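Local coordinates for regulatory protein BlaR1 (Bacillus licheniformis, PDB 1NRF), which probably senses beta-lactam antibiotics through this extracellular C-terminal domain, where acylation of a serine starts a signal that is passed across the membrane to the cytoplasm, at residues E20-Y24 and I250-K254; F37-N43 and D223-A229. All blocks are in the same frame, centred on the assembly; numbering follows the deposited sequence.

Interaction 1 of 2, residues E20-Y24 and I250-K254; sequences EYEDY and ILDKK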
# COMPACT_ATOMS: atom_id res chain seq x y z
N GLU A 20 1.14 21.55 -4.55
CA GLU A 20 0.02 22.37 -4.10
C GLU A 20 -0.38 21.88 -2.70
O GLU A 20 -0.26 20.69 -2.39
CB GLU A 20 -1.15 22.21 -5.06
CG GLU A 20 -2.37 23.05 -4.75
CD GLU A 20 -3.52 22.78 -5.71
OE1 GLU A 20 -4.06 21.65 -5.70
OE2 GLU A 20 -3.89 23.70 -6.48
N TYR A 21 -0.86 22.78 -1.87
CA TYR A 21 -1.26 22.40 -0.53
C TYR A 21 -2.73 22.69 -0.29
O TYR A 21 -3.25 23.71 -0.76
CB TYR A 21 -0.40 23.13 0.49
CG TYR A 21 1.04 22.70 0.47
CD1 TYR A 21 1.46 21.58 1.20
CD2 TYR A 21 1.98 23.36 -0.32
CE1 TYR A 21 2.78 21.14 1.14
CE2 TYR A 21 3.30 22.92 -0.39
CZ TYR A 21 3.69 21.81 0.35
OH TYR A 21 4.98 21.36 0.29
N GLU A 22 -3.41 21.79 0.41
CA GLU A 22 -4.82 21.96 0.71
C GLU A 22 -5.14 21.46 2.11
O GLU A 22 -4.35 20.75 2.72
CB GLU A 22 -5.69 21.23 -0.31
CG GLU A 22 -5.70 21.91 -1.66
CD GLU A 22 -6.61 21.22 -2.64
OE1 GLU A 22 -7.80 21.01 -2.30
OE2 GLU A 22 -6.15 20.89 -3.75
N ASP A 23 -6.31 21.86 2.60
CA ASP A 23 -6.73 21.47 3.94
C ASP A 23 -7.88 20.48 3.88
O ASP A 23 -8.94 20.78 3.32
CB ASP A 23 -7.15 22.71 4.73
CG ASP A 23 -7.38 22.42 6.19
OD1 ASP A 23 -7.83 23.32 6.92
OD2 ASP A 23 -7.10 21.28 6.62
N TYR A 24 -7.68 19.30 4.46
CA TYR A 24 -8.70 18.27 4.47
C TYR A 24 -8.95 17.78 5.89
O TYR A 24 -9.51 16.70 6.10
CB TYR A 24 -8.29 17.10 3.58
CG TYR A 24 -8.02 17.49 2.15
CD1 TYR A 24 -9.01 18.04 1.35
CD2 TYR A 24 -6.77 17.27 1.58
CE1 TYR A 24 -8.77 18.36 0.01
CE2 TYR A 24 -6.51 17.58 0.26
CZ TYR A 24 -7.51 18.13 -0.52
OH TYR A 24 -7.24 18.42 -1.84
N ILE A 250 -12.09 12.25 0.25
CA ILE A 250 -11.30 13.32 -0.36
C ILE A 250 -11.25 13.12 -1.87
O ILE A 250 -11.40 14.07 -2.62
CB ILE A 250 -9.87 13.37 0.22
CG1 ILE A 250 -9.94 13.70 1.71
CG2 ILE A 250 -9.04 14.43 -0.52
CD1 ILE A 250 -8.59 13.75 2.39
N LEU A 251 -11.05 11.88 -2.31
CA LEU A 251 -10.99 11.58 -3.74
C LEU A 251 -12.29 11.97 -4.43
O LEU A 251 -12.30 12.47 -5.55
CB LEU A 251 -10.74 10.09 -3.97
CG LEU A 251 -9.35 9.65 -4.46
CD1 LEU A 251 -8.27 10.38 -3.70
CD2 LEU A 251 -9.21 8.14 -4.31
N ASP A 252 -13.40 11.71 -3.74
CA ASP A 252 -14.72 12.01 -4.24
C ASP A 252 -15.01 13.51 -4.15
O ASP A 252 -15.90 14.03 -4.82
CB ASP A 252 -15.76 11.21 -3.44
CG ASP A 252 -17.17 11.73 -3.63
OD1 ASP A 252 -17.58 12.63 -2.87
OD2 ASP A 252 -17.86 11.23 -4.54
N LYS A 253 -14.24 14.20 -3.31
CA LYS A 253 -14.39 15.64 -3.13
C LYS A 253 -13.78 16.41 -4.30
O LYS A 253 -14.28 17.46 -4.69
CB LYS A 253 -13.74 16.06 -1.81
CG LYS A 253 -13.95 17.52 -1.44
CD LYS A 253 -15.43 17.81 -1.21
CE LYS A 253 -15.61 19.18 -0.57
NZ LYS A 253 -17.03 19.44 -0.21
N LYS A 254 -12.69 15.88 -4.85
CA LYS A 254 -12.03 16.52 -5.97
C LYS A 254 -12.47 15.86 -7.27
O LYS A 254 -11.81 15.99 -8.29
CB LYS A 254 -10.51 16.42 -5.83
CG LYS A 254 -9.98 16.96 -4.51
CD LYS A 254 -8.60 17.58 -4.65
CE LYS A 254 -8.67 18.90 -5.41
NZ LYS A 254 -7.37 19.60 -5.53

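Interaction 2 of 2, residues F37-N43 and D223-A229; sequences FVLFNSN and DNTFFFA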
# COMPACT_ATOMS: atom_id res chain seq x y z
N PHE A 37 -2.30 13.38 3.46
CA PHE A 37 -2.85 13.01 2.17
C PHE A 37 -1.95 13.50 1.04
O PHE A 37 -1.65 14.69 0.95
CB PHE A 37 -4.25 13.62 2.02
CG PHE A 37 -4.85 13.43 0.67
CD1 PHE A 37 -5.40 12.21 0.29
CD2 PHE A 37 -4.90 14.50 -0.23
CE1 PHE A 37 -5.99 12.05 -0.97
CE2 PHE A 37 -5.48 14.35 -1.49
CZ PHE A 37 -6.03 13.12 -1.86
N VAL A 38 -1.52 12.57 0.20
CA VAL A 38 -0.70 12.90 -0.95
C VAL A 38 -1.40 12.39 -2.20
O VAL A 38 -1.74 11.21 -2.30
CB VAL A 38 0.69 12.24 -0.89
CG1 VAL A 38 1.52 12.70 -2.08
CG2 VAL A 38 1.41 12.60 0.40
N LEU A 39 -1.64 13.29 -3.15
CA LEU A 39 -2.24 12.92 -4.42
C LEU A 39 -1.31 13.40 -5.53
O LEU A 39 -0.74 14.49 -5.44
CB LEU A 39 -3.60 13.57 -4.58
CG LEU A 39 -4.23 13.43 -5.96
CD1 LEU A 39 -4.87 12.05 -6.11
CD2 LEU A 39 -5.28 14.52 -6.15
N PHE A 40 -1.14 12.60 -6.58
CA PHE A 40 -0.27 12.98 -7.69
C PHE A 40 -0.95 12.89 -9.05
O PHE A 40 -1.37 11.80 -9.48
CB PHE A 40 1.01 12.14 -7.70
CG PHE A 40 1.97 12.50 -8.81
CD1 PHE A 40 2.14 11.66 -9.92
CD2 PHE A 40 2.68 13.70 -8.77
CE1 PHE A 40 3.01 12.00 -10.96
CE2 PHE A 40 3.55 14.05 -9.80
CZ PHE A 40 3.71 13.20 -10.90
N ASN A 41 -1.05 14.03 -9.73
CA ASN A 41 -1.65 14.13 -11.06
C ASN A 41 -0.54 13.95 -12.10
O ASN A 41 0.30 14.83 -12.28
CB ASN A 41 -2.32 15.50 -11.23
CG ASN A 41 -3.17 15.58 -12.49
OD1 ASN A 41 -2.80 15.06 -13.54
ND2 ASN A 41 -4.31 16.26 -12.39
N SER A 42 -0.54 12.81 -12.78
CA SER A 42 0.48 12.50 -13.78
C SER A 42 0.59 13.52 -14.90
O SER A 42 1.68 14.01 -15.19
CB SER A 42 0.23 11.11 -14.38
OG SER A 42 0.23 10.10 -13.38
N ASN A 43 -0.54 13.82 -15.52
CA ASN A 43 -0.58 14.78 -16.62
C ASN A 43 -0.14 16.17 -16.19
O ASN A 43 0.62 16.84 -16.89
CB ASN A 43 -1.99 14.87 -17.21
CG ASN A 43 -2.41 13.61 -17.91
OD1 ASN A 43 -1.58 12.73 -18.17
ND2 ASN A 43 -3.69 13.51 -18.24
N ASP A 223 -7.77 9.14 -19.63
CA ASP A 223 -6.63 9.90 -20.12
C ASP A 223 -5.64 10.32 -19.03
O ASP A 223 -4.71 11.08 -19.29
CB ASP A 223 -7.13 11.14 -20.86
CG ASP A 223 -8.00 12.04 -19.99
OD1 ASP A 223 -8.51 11.55 -18.95
OD2 ASP A 223 -8.19 13.22 -20.35
N ASN A 224 -5.82 9.80 -17.81
CA ASN A 224 -4.94 10.17 -16.71
C ASN A 224 -4.84 9.08 -15.63
O ASN A 224 -5.60 8.11 -15.63
CB ASN A 224 -5.45 11.48 -16.10
CG ASN A 224 -4.35 12.31 -15.46
OD1 ASN A 224 -3.17 11.94 -15.49
ND2 ASN A 224 -4.73 13.45 -14.89
N THR A 225 -3.89 9.25 -14.72
CA THR A 225 -3.70 8.31 -13.62
C THR A 225 -3.34 9.11 -12.37
O THR A 225 -2.41 9.92 -12.38
CB THR A 225 -2.58 7.31 -13.90
OG1 THR A 225 -2.81 6.71 -15.18
CG2 THR A 225 -2.57 6.21 -12.84
N PHE A 226 -4.08 8.87 -11.30
CA PHE A 226 -3.86 9.57 -10.05
C PHE A 226 -3.30 8.62 -9.02
O PHE A 226 -3.87 7.56 -8.77
CB PHE A 226 -5.19 10.15 -9.54
CG PHE A 226 -5.77 11.21 -10.43
CD1 PHE A 226 -5.47 12.56 -10.22
CD2 PHE A 226 -6.57 10.86 -11.51
CE1 PHE A 226 -5.96 13.55 -11.07
CE2 PHE A 226 -7.07 11.84 -12.39
CZ PHE A 226 -6.77 13.19 -12.17
N PHE A 227 -2.19 9.00 -8.41
CA PHE A 227 -1.56 8.18 -7.37
C PHE A 227 -1.80 8.87 -6.04
O PHE A 227 -1.62 10.07 -5.91
CB PHE A 227 -0.06 8.04 -7.63
CG PHE A 227 0.27 7.29 -8.89
CD1 PHE A 227 0.41 7.96 -10.10
CD2 PHE A 227 0.41 5.91 -8.87
CE1 PHE A 227 0.69 7.27 -11.27
CE2 PHE A 227 0.69 5.20 -10.03
CZ PHE A 227 0.82 5.89 -11.24
N PHE A 228 -2.22 8.10 -5.04
CA PHE A 228 -2.52 8.66 -3.73
C PHE A 228 -2.07 7.80 -2.54
O PHE A 228 -1.90 6.59 -2.65
CB PHE A 228 -4.03 8.91 -3.60
CG PHE A 228 -4.84 7.66 -3.72
CD1 PHE A 228 -5.24 7.20 -4.96
CD2 PHE A 228 -5.13 6.89 -2.59
CE1 PHE A 228 -5.93 5.98 -5.09
CE2 PHE A 228 -5.81 5.68 -2.70
CZ PHE A 228 -6.21 5.22 -3.96
N ALA A 229 -1.90 8.45 -1.40
CA ALA A 229 -1.50 7.77 -0.19
C ALA A 229 -2.00 8.59 0.99
O ALA A 229 -1.81 9.80 1.05
CB ALA A 229 0.03 7.63 -0.14

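Interaction 1 of 2, residues E20-Y24 and I250-K254
Ile250 sets its CG2 methyl over the middle of the Tyr24 ring: a CH-pi contact, with Ile250 CG2 3.9 Å from the Tyr24 ring centroid and 5° off the ring normal. Its longer branch reaches the root of the same side chain, Ile250 CD1 lying 3.6 Å from Tyr24 CB, so a beta-branched residue offers two methyls to one flat partner. This end is buried, and Phe37 packs against both. The contact fastens the edge strand 18-21, and the N-cap Tyr24 that starts helix 25-29, to the C-terminal helix 239-253, which packs on one face of the central sheet in this penicillin-binding-protein fold. Towards solvent the packing gives way to charge. Lys254, just past the helix, bends at chi3 (71°) and passes the phenol, Lys254 CD 3.2 Å from Tyr24 OH. Lys254 NZ meets the syn lone pair of Glu22 OE2 in a salt bridge, its modelled 2.5 Å short enough for caution, while Glu20 OE1 stands 3.9 Å from Lys254 NZ in a long one. Glu20 OE1 and Glu22 OE2 are 3.0 Å apart, two acceptors whose likely repulsion the lysine would help offset. Weakly, Tyr24 OH donates to Glu22 OE1, joining ring and charges.

Interaction 2 of 2, residues F37-N43 and D223-A229
Two antiparallel neighbours in the middle of the central sheet, strands 33-41 and 225-234, meet here, with Val38 paired to Ala229 and Phe40 to Phe227 through backbone hydrogen bonds in both directions. Phe40 N lies 2.7 Å from Phe227 O. In return, Phe227 N is 3.1 Å from Phe40 O. Between the two pairs, Leu39 faces Phe228 in a non-hydrogen-bonded pair. Side chains alternate across the sheet. Phe40 and Phe227 lie side by side and point the same way, the CD1 atom of Phe227 coming to the edge of the Phe40 ring; helix 158-170 covers these apolar rings. On the face of Leu39, Phe226 and Phe228, Leu39 CD1 packs 3.9 Å from Phe226 CB, and Leu251 of helix 239-253 touches Phe228.

Past the strand end, polar side chains join the pairing. Ser42 OG, held beside its own backbone N (chi1 -59°), donates to Thr225 O at 2.8 Å and sits in the plane of the Phe227 ring at its edge. Asn224 reaches residues on both sides of Ser42 in sequence: its ND2 gives a nearly straight bond to Asn41 OD1 (2.9 Å), approaching from above that carbonyl's plane, and its OD1 receives Asn43 N at 3.2 Å. Asn43 lays its amide on that of Asn224, the planes 4° apart, and sends ND2 to Asp223 O at 2.8 Å. Asparagine suits position 224 because both ends of its amide are used, and these side-chain bonds supplement a backbone pairing that weakens as the CA separations widen. Asn41 OD1 also takes Arg44 N. An early strand set beside the last one in a mainly antiparallel sheet, with helices on both faces, is typical of the penicillin-binding-protein and serine beta-lactamase fold.

From the N terminus, the chain first supplies the edge strand and 20-24 for interaction 1, then strand 33-41 for interaction 2. Most of the helices and four strands of the sheet follow before 223-229 returns to pair with 37-43, closing a loop of 179 residues. Strand 225-234 leads directly into helix 239-253, whose end closes the wider loop of interaction 1, so interaction 2 is nested inside it. The two touch chiefly at Phe37, which meets Tyr24, Ile250 and Leu251, and Leu251 also reaches Phe228. Together they bring the beginning and end of the domain onto the same sheet, one within it and one by a helix over its face.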